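Side-chain contacts in Serine/threonine/tyrosine-interacting protein (Homo sapiens, PDB 2R0B), which acts as a catalytically inactive phosphatase that anchors ERK1 and ERK2 in the nucleus and binds FBXW7, keeping it out of its SCF ubiquitin ligase complex: residues Arg4-Ile9 with His32-Ile37; Leu13-Tyr18 with Ala106-Tyr111. One frame throughout, in Å; residues are numbered along the deposited sequence.

Interaction 1: Arg4-Ile9 with His32-Ile37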
ATOM      1  N   ARG A   4      11.897   1.889   9.022  1.00 21.02           N
ATOM      2  CA  ARG A   4      11.928   0.415   8.948  1.00 21.83           C
ATOM      3  C   ARG A   4      10.769  -0.278   9.694  1.00 22.80           C
ATOM      4  O   ARG A   4      10.809  -1.484   9.939  1.00 23.68           O
ATOM      5  CB  ARG A   4      13.301  -0.132   9.381  1.00 22.41           C
ATOM      6  CG  ARG A   4      14.461   0.396   8.513  1.00 22.14           C
ATOM      7  CD  ARG A   4      15.778  -0.359   8.725  1.00 23.43           C
ATOM      8  NE  ARG A   4      15.799  -1.661   8.057  1.00 25.25           N
ATOM      9  CZ  ARG A   4      16.127  -1.835   6.772  1.00 25.28           C
ATOM     10  NH1 ARG A   4      16.470  -0.799   6.010  1.00 25.42           N
ATOM     11  NH2 ARG A   4      16.109  -3.051   6.244  1.00 23.92           N
ATOM     12  N   GLU A   5       9.741   0.494  10.032  1.00 22.13           N
ATOM     13  CA  GLU A   5       8.535  -0.013  10.681  1.00 22.35           C
ATOM     14  C   GLU A   5       7.276   0.467   9.962  1.00 21.03           C
ATOM     15  O   GLU A   5       7.325   1.405   9.155  1.00 20.07           O
ATOM     16  CB  GLU A   5       8.485   0.386  12.167  1.00 22.72           C
ATOM     17  CG  GLU A   5       8.427   1.884  12.443  1.00 24.34           C
ATOM     18  CD  GLU A   5       8.553   2.230  13.935  1.00 24.98           C
ATOM     19  OE1 GLU A   5       8.881   1.336  14.734  1.00 30.40           O
ATOM     20  OE2 GLU A   5       8.279   3.395  14.307  1.00 31.42           O
ATOM     21  N   MET A   6       6.160  -0.196  10.257  1.00 19.78           N
ATOM     22  CA  MET A   6       4.855   0.163   9.668  1.00 17.77           C
ATOM     23  C   MET A   6       4.113   1.199  10.527  1.00 19.14           C
ATOM     24  O   MET A   6       4.229   1.195  11.769  1.00 20.32           O
ATOM     25  CB  MET A   6       3.981  -1.092   9.434  1.00 19.28           C
ATOM     26  CG  MET A   6       3.390  -1.770  10.689  1.00 18.01           C
ATOM     27  SD  MET A   6       2.283  -3.200  10.425  1.00 13.07           S
ATOM     28  CE  MET A   6       1.724  -3.512  12.123  1.00 19.38           C
ATOM     29  N   GLN A   7       3.364   2.084   9.855  1.00 17.63           N
ATOM     30  CA  GLN A   7       2.511   3.051  10.529  1.00 17.68           C
ATOM     31  C   GLN A   7       1.050   2.832  10.169  1.00 18.05           C
ATOM     32  O   GLN A   7       0.749   2.525   9.024  1.00 17.00           O
ATOM     33  CB  GLN A   7       2.908   4.469  10.139  1.00 17.38           C
ATOM     34  CG  GLN A   7       4.210   4.909  10.812  1.00 18.39           C
ATOM     35  CD  GLN A   7       5.408   4.509   9.993  1.00 19.85           C
ATOM     36  OE1 GLN A   7       5.390   4.660   8.782  1.00 20.00           O
ATOM     37  NE2 GLN A   7       6.458   4.019  10.643  1.00 19.45           N
ATOM     38  N   GLU A   8       0.143   2.996  11.139  1.00 18.68           N
ATOM     39  CA  GLU A   8      -1.281   3.100  10.825  1.00 18.41           C
ATOM     40  C   GLU A   8      -1.584   4.431  10.168  1.00 18.46           C
ATOM     41  O   GLU A   8      -1.361   5.501  10.745  1.00 19.16           O
ATOM     42  CB  GLU A   8      -2.189   2.892  12.054  1.00 18.92           C
ATOM     43  CG  GLU A   8      -3.625   2.477  11.659  1.00 18.28           C
ATOM     44  CD  GLU A   8      -4.493   1.926  12.815  1.00 21.63           C
ATOM     45  OE1 GLU A   8      -3.999   1.757  13.955  1.00 26.17           O
ATOM     46  OE2 GLU A   8      -5.697   1.661  12.585  1.00 23.57           O
ATOM     47  N   ILE A   9      -2.107   4.365   8.953  1.00 16.80           N
ATOM     48  CA  ILE A   9      -2.342   5.565   8.166  1.00 17.04           C
ATOM     49  C   ILE A   9      -3.774   6.046   8.361  1.00 17.21           C
ATOM     50  O   ILE A   9      -4.053   7.255   8.489  1.00 18.35           O
ATOM     51  CB  ILE A   9      -2.093   5.291   6.680  1.00 15.61           C
ATOM     52  CG1 ILE A   9      -0.630   4.837   6.435  1.00 15.48           C
ATOM     53  CG2 ILE A   9      -2.441   6.518   5.842  1.00 17.74           C
ATOM     54  CD1 ILE A   9       0.439   5.802   6.972  1.00 14.35           C
ATOM     55  N   HIS A  32      -1.801  -6.239  16.085  1.00 18.11           N
ATOM     56  CA  HIS A  32      -2.575  -5.205  15.398  1.00 18.17           C
ATOM     57  C   HIS A  32      -3.761  -5.739  14.564  1.00 17.73           C
ATOM     58  O   HIS A  32      -4.458  -4.958  13.907  1.00 17.32           O
ATOM     59  CB  HIS A  32      -1.642  -4.335  14.545  1.00 18.32           C
ATOM     60  CG  HIS A  32      -0.801  -3.387  15.345  1.00 20.92           C
ATOM     61  ND1 HIS A  32       0.523  -3.627  15.644  1.00 23.55           N
ATOM     62  CD2 HIS A  32      -1.105  -2.193  15.914  1.00 20.15           C
ATOM     63  CE1 HIS A  32       1.008  -2.617  16.347  1.00 20.86           C
ATOM     64  NE2 HIS A  32       0.037  -1.741  16.537  1.00 21.90           N
ATOM     65  N   GLY A  33      -3.991  -7.055  14.616  1.00 17.34           N
ATOM     66  CA  GLY A  33      -5.123  -7.679  13.945  1.00 17.76           C
ATOM     67  C   GLY A  33      -5.023  -7.625  12.438  1.00 17.32           C
ATOM     68  O   GLY A  33      -6.051  -7.552  11.761  1.00 18.78           O
ATOM     69  N   ILE A  34      -3.795  -7.633  11.914  1.00 17.53           N
ATOM     70  CA  ILE A  34      -3.588  -7.658  10.443  1.00 17.09           C
ATOM     71  C   ILE A  34      -4.099  -8.984   9.906  1.00 16.44           C
ATOM     72  O   ILE A  34      -3.763 -10.030  10.452  1.00 18.20           O
ATOM     73  CB  ILE A  34      -2.088  -7.573  10.070  1.00 16.49           C
ATOM     74  CG1 ILE A  34      -1.441  -6.246  10.498  1.00 17.56           C
ATOM     75  CG2 ILE A  34      -1.867  -7.883   8.584  1.00 16.77           C
ATOM     76  CD1 ILE A  34      -2.235  -5.025  10.077  1.00 15.66           C
ATOM     77  N   THR A  35      -4.876  -8.940   8.823  1.00 15.04           N
ATOM     78  CA  THR A  35      -5.440 -10.147   8.219  1.00 15.72           C
ATOM     79  C   THR A  35      -5.137 -10.255   6.726  1.00 14.62           C
ATOM     80  O   THR A  35      -5.252 -11.345   6.146  1.00 16.13           O
ATOM     81  CB  THR A  35      -6.976 -10.218   8.392  1.00 16.10           C
ATOM     82  OG1 THR A  35      -7.588  -9.038   7.876  1.00 17.21           O
ATOM     83  CG2 THR A  35      -7.335 -10.383   9.853  1.00 17.49           C
ATOM     84  N   HIS A  36      -4.782  -9.123   6.125  1.00 15.19           N
ATOM     85  CA  HIS A  36      -4.548  -9.016   4.686  1.00 12.58           C
ATOM     86  C   HIS A  36      -3.266  -8.225   4.401  1.00 12.90           C
ATOM     87  O   HIS A  36      -3.007  -7.228   5.057  1.00 12.92           O
ATOM     88  CB  HIS A  36      -5.709  -8.252   4.061  1.00 12.77           C
ATOM     89  CG  HIS A  36      -6.987  -9.024   3.975  1.00 13.09           C
ATOM     90  ND1 HIS A  36      -7.795  -9.257   5.069  1.00 14.57           N
ATOM     91  CD2 HIS A  36      -7.618  -9.578   2.911  1.00 15.46           C
ATOM     92  CE1 HIS A  36      -8.853  -9.950   4.685  1.00 19.02           C
ATOM     93  NE2 HIS A  36      -8.772 -10.154   3.380  1.00 16.85           N
ATOM     94  N   ILE A  37      -2.479  -8.641   3.406  1.00 12.36           N
ATOM     95  CA  ILE A  37      -1.237  -7.929   3.092  1.00 11.78           C
ATOM     96  C   ILE A  37      -1.099  -7.732   1.576  1.00 13.00           C
ATOM     97  O   ILE A  37      -1.262  -8.686   0.810  1.00 13.26           O
ATOM     98  CB  ILE A  37      -0.009  -8.719   3.614  1.00 12.38           C
ATOM     99  CG1 ILE A  37      -0.111  -8.928   5.137  1.00 10.76           C
ATOM    100  CG2 ILE A  37       1.307  -8.030   3.205  1.00 12.23           C
ATOM    101  CD1 ILE A  37       1.001  -9.787   5.727  1.00 11.63           C
TER
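Met6, in the extended backbone just ahead of edge strand 7-10, faces His32 and Ile34 in the turn where the chain leaves helix 26-31 and heads for strand 36-41. The helix closes in a Schellman motif, with Gly33 at positive phi (68°) turning the backbone out of the last helical turn. Met6 does the reaching: its CG lies between the backbone N and the carbonyl carbon (chi1 72°), and beyond it the chain runs straight out to the methyl. That methyl, CE, meets the His32 ring obliquely, 3.7 Å from ND1 of His32, the methionine chain passing alongside the imidazole as the two side chains point in opposing senses. Within the mixed sheet of this dual-specificity phosphatase-like domain, strands 13-16 and 93-96 lie between 7-10 and 36-41, so the contact crosses one face of the sheet, over Phe14, which Met6, His32 and Ile34 all touch. His32 ND1 is hydrogen-bonded to the carbonyl oxygen of Val28, back in the helix, which restrains the rotation of the ring. On the inner side, CE of Met6 comes within 4.5 Å of CG1 of Ile34, a looser apolar approach.

Interaction 2: Leu13-Tyr18 with Ala106-Tyr111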
ATOM      1  N   LEU A  13      -5.679   0.488   8.162  1.00 14.84           N
ATOM      2  CA  LEU A  13      -4.814   0.443   6.959  1.00 14.07           C
ATOM      3  C   LEU A  13      -3.431   0.918   7.341  1.00 14.50           C
ATOM      4  O   LEU A  13      -3.266   2.057   7.760  1.00 15.48           O
ATOM      5  CB  LEU A  13      -5.387   1.305   5.830  1.00 14.26           C
ATOM      6  CG  LEU A  13      -4.581   1.426   4.538  1.00 14.78           C
ATOM      7  CD1 LEU A  13      -4.489   0.075   3.845  1.00 15.39           C
ATOM      8  CD2 LEU A  13      -5.169   2.481   3.591  1.00 14.64           C
ATOM      9  N   PHE A  14      -2.448   0.033   7.199  1.00 14.49           N
ATOM     10  CA  PHE A  14      -1.085   0.278   7.610  1.00 14.50           C
ATOM     11  C   PHE A  14      -0.179   0.312   6.385  1.00 14.92           C
ATOM     12  O   PHE A  14      -0.461  -0.353   5.379  1.00 14.77           O
ATOM     13  CB  PHE A  14      -0.587  -0.848   8.535  1.00 15.39           C
ATOM     14  CG  PHE A  14      -1.338  -0.965   9.839  1.00 14.52           C
ATOM     15  CD1 PHE A  14      -0.724  -0.582  11.032  1.00 14.88           C
ATOM     16  CD2 PHE A  14      -2.628  -1.489   9.884  1.00 16.32           C
ATOM     17  CE1 PHE A  14      -1.389  -0.713  12.252  1.00 15.74           C
ATOM     18  CE2 PHE A  14      -3.310  -1.620  11.119  1.00 17.67           C
ATOM     19  CZ  PHE A  14      -2.685  -1.209  12.292  1.00 15.24           C
ATOM     20  N   LEU A  15       0.914   1.067   6.493  1.00 14.37           N
ATOM     21  CA  LEU A  15       1.869   1.234   5.391  1.00 14.29           C
ATOM     22  C   LEU A  15       3.267   1.029   5.928  1.00 14.10           C
ATOM     23  O   LEU A  15       3.636   1.614   6.947  1.00 15.02           O
ATOM     24  CB  LEU A  15       1.745   2.644   4.797  1.00 13.27           C
ATOM     25  CG  LEU A  15       2.792   3.110   3.763  1.00 15.20           C
ATOM     26  CD1 LEU A  15       2.803   2.284   2.481  1.00 16.79           C
ATOM     27  CD2 LEU A  15       2.649   4.606   3.442  1.00 15.22           C
ATOM     28  N   GLY A  16       4.070   0.216   5.240  1.00 13.78           N
ATOM     29  CA  GLY A  16       5.383  -0.136   5.791  1.00 13.85           C
ATOM     30  C   GLY A  16       6.371  -0.535   4.711  1.00 13.94           C
ATOM     31  O   GLY A  16       5.991  -0.672   3.562  1.00 13.80           O
ATOM     32  N   PRO A  17       7.647  -0.719   5.092  1.00 13.90           N
ATOM     33  CA  PRO A  17       8.682  -1.287   4.246  1.00 13.88           C
ATOM     34  C   PRO A  17       8.538  -2.821   4.271  1.00 14.06           C
ATOM     35  O   PRO A  17       7.726  -3.369   5.024  1.00 13.51           O
ATOM     36  CB  PRO A  17       9.976  -0.862   4.955  1.00 14.29           C
ATOM     37  CG  PRO A  17       9.584  -0.917   6.435  1.00 14.28           C
ATOM     38  CD  PRO A  17       8.146  -0.428   6.456  1.00 14.39           C
ATOM     39  N   TYR A  18       9.349  -3.535   3.508  1.00 13.91           N
ATOM     40  CA  TYR A  18       9.213  -4.973   3.517  1.00 14.53           C
ATOM     41  C   TYR A  18       9.490  -5.586   4.911  1.00 14.46           C
ATOM     42  O   TYR A  18       8.953  -6.658   5.255  1.00 15.37           O
ATOM     43  CB  TYR A  18      10.097  -5.596   2.428  1.00 14.34           C
ATOM     44  CG  TYR A  18      11.534  -5.734   2.875  1.00 14.79           C
ATOM     45  CD1 TYR A  18      12.459  -4.726   2.625  1.00 13.92           C
ATOM     46  CD2 TYR A  18      11.948  -6.859   3.586  1.00 14.32           C
ATOM     47  CE1 TYR A  18      13.799  -4.837   3.048  1.00 15.89           C
ATOM     48  CE2 TYR A  18      13.271  -6.972   4.021  1.00 14.45           C
ATOM     49  CZ  TYR A  18      14.175  -5.972   3.762  1.00 15.63           C
ATOM     50  OH  TYR A  18      15.469  -6.116   4.208  1.00 18.00           O
ATOM     51  N   ALA A 106       2.017   5.134  -3.038  1.00 12.70           N
ATOM     52  CA  ALA A 106       1.056   5.503  -4.083  1.00 12.67           C
ATOM     53  C   ALA A 106      -0.254   4.700  -3.974  1.00 12.90           C
ATOM     54  O   ALA A 106      -1.351   5.247  -4.141  1.00 13.16           O
ATOM     55  CB  ALA A 106       1.670   5.357  -5.483  1.00 12.85           C
ATOM     56  N   PHE A 107      -0.153   3.398  -3.708  1.00 13.01           N
ATOM     57  CA  PHE A 107      -1.339   2.572  -3.548  1.00 13.77           C
ATOM     58  C   PHE A 107      -2.198   2.993  -2.335  1.00 13.67           C
ATOM     59  O   PHE A 107      -3.431   2.959  -2.411  1.00 14.01           O
ATOM     60  CB  PHE A 107      -0.964   1.075  -3.521  1.00 14.15           C
ATOM     61  CG  PHE A 107      -0.802   0.496  -4.894  1.00 13.05           C
ATOM     62  CD1 PHE A 107      -1.927   0.129  -5.636  1.00 15.34           C
ATOM     63  CD2 PHE A 107       0.464   0.423  -5.491  1.00 15.25           C
ATOM     64  CE1 PHE A 107      -1.780  -0.370  -6.933  1.00 15.74           C
ATOM     65  CE2 PHE A 107       0.613  -0.055  -6.787  1.00 15.64           C
ATOM     66  CZ  PHE A 107      -0.513  -0.460  -7.506  1.00 16.06           C
ATOM     67  N   VAL A 108      -1.548   3.455  -1.260  1.00 13.54           N
ATOM     68  CA  VAL A 108      -2.318   3.881  -0.071  1.00 13.88           C
ATOM     69  C   VAL A 108      -3.000   5.214  -0.377  1.00 13.65           C
ATOM     70  O   VAL A 108      -4.159   5.463   0.032  1.00 14.66           O
ATOM     71  CB  VAL A 108      -1.417   3.935   1.187  1.00 13.84           C
ATOM     72  CG1 VAL A 108      -2.061   4.759   2.293  1.00 13.41           C
ATOM     73  CG2 VAL A 108      -1.095   2.489   1.692  1.00 14.63           C
ATOM     74  N   ILE A 109      -2.295   6.061  -1.129  1.00 12.62           N
ATOM     75  CA  ILE A 109      -2.844   7.370  -1.533  1.00 13.46           C
ATOM     76  C   ILE A 109      -4.048   7.194  -2.453  1.00 13.95           C
ATOM     77  O   ILE A 109      -5.023   7.923  -2.342  1.00 14.33           O
ATOM     78  CB  ILE A 109      -1.751   8.315  -2.115  1.00 12.82           C
ATOM     79  CG1 ILE A 109      -0.830   8.777  -0.954  1.00 13.66           C
ATOM     80  CG2 ILE A 109      -2.395   9.520  -2.888  1.00 13.49           C
ATOM     81  CD1 ILE A 109       0.583   9.279  -1.336  1.00 13.92           C
ATOM     82  N   ALA A 110      -3.986   6.233  -3.368  1.00 13.85           N
ATOM     83  CA  ALA A 110      -5.104   6.027  -4.279  1.00 13.00           C
ATOM     84  C   ALA A 110      -6.365   5.659  -3.500  1.00 13.72           C
ATOM     85  O   ALA A 110      -7.445   6.178  -3.777  1.00 12.58           O
ATOM     86  CB  ALA A 110      -4.771   4.930  -5.281  1.00 14.16           C
ATOM     87  N   TYR A 111      -6.194   4.777  -2.513  1.00 11.96           N
ATOM     88  CA  TYR A 111      -7.293   4.336  -1.677  1.00 13.53           C
ATOM     89  C   TYR A 111      -7.874   5.542  -0.944  1.00 12.77           C
ATOM     90  O   TYR A 111      -9.095   5.702  -0.888  1.00 13.17           O
ATOM     91  CB  TYR A 111      -6.855   3.226  -0.696  1.00 13.37           C
ATOM     92  CG  TYR A 111      -7.998   2.804   0.190  1.00 13.72           C
ATOM     93  CD1 TYR A 111      -8.973   1.903  -0.265  1.00 13.45           C
ATOM     94  CD2 TYR A 111      -8.169   3.391   1.438  1.00 15.16           C
ATOM     95  CE1 TYR A 111     -10.055   1.550   0.542  1.00 13.11           C
ATOM     96  CE2 TYR A 111      -9.250   3.055   2.246  1.00 14.97           C
ATOM     97  CZ  TYR A 111     -10.174   2.137   1.799  1.00 14.62           C
ATOM     98  OH  TYR A 111     -11.236   1.868   2.625  1.00 17.43           O
TER
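Leu13 and Leu15 of strand 13-16 project from one side of the sheet onto Val108 and Tyr111 of helix 103-116. This is the alpha/beta packing of the phosphatase fold, in which a helix covers one face of the mixed sheet. The local axes run nearly antiparallel, at 157°, with a closest approach of 9.7 Å, and the backbones come nearest at Leu15 and Val108, whose CA atoms are 7.4 Å apart. Packing is closest at the Leu13 end. Its CG lies anti to the backbone N (chi1 177°) and CD2 continues the chain anti to CA, so that this one methyl reaches the helix and meets two residues a turn apart: CD2 of Tyr111 at 3.8 Å, approached obliquely to the ring, and CG1 of Val108 at 4.1 Å. The Leu15 end is looser across these segments, with a single methyl pair, and Leu15 also packs on Val127 of helix 120-130. Farther along, the strand gives way to Pro17 and the partly exposed Tyr18, which leave the helix behind; Tyr18 instead meets Phe48 edge-to-face. Tyr111 extends from Leu13 to helix 76-88, where its hydroxyl makes a weak hydrogen bond to Asp84. Val108 divides its branches between the two leucines: as CG1 meets Leu13, CG2 lies 4.0 Å from CD1 of Leu15.

How the interactions relate
The two contacts lie on opposite faces of strand 13-16: Phe14 points to the side of interaction 1, Leu13 and Leu15 to the helix of interaction 2. Their centres are 9 Å apart, and Ile34 CD1 reaches Phe14 CD2 at 3.6 Å. The sheet joins them directly, since Gln7 O probably accepts a hydrogen bond from Leu15 N (2.9 Å) between antiparallel neighbours 7-10 and 13-16. Interaction 2 is wholly buried near the centre of the chain and purely apolar in its cross-segment contacts. Interaction 1, farther out and only partly buried, sets a methionine methyl against a histidine ring and buries less surface, 112 against 205 Å².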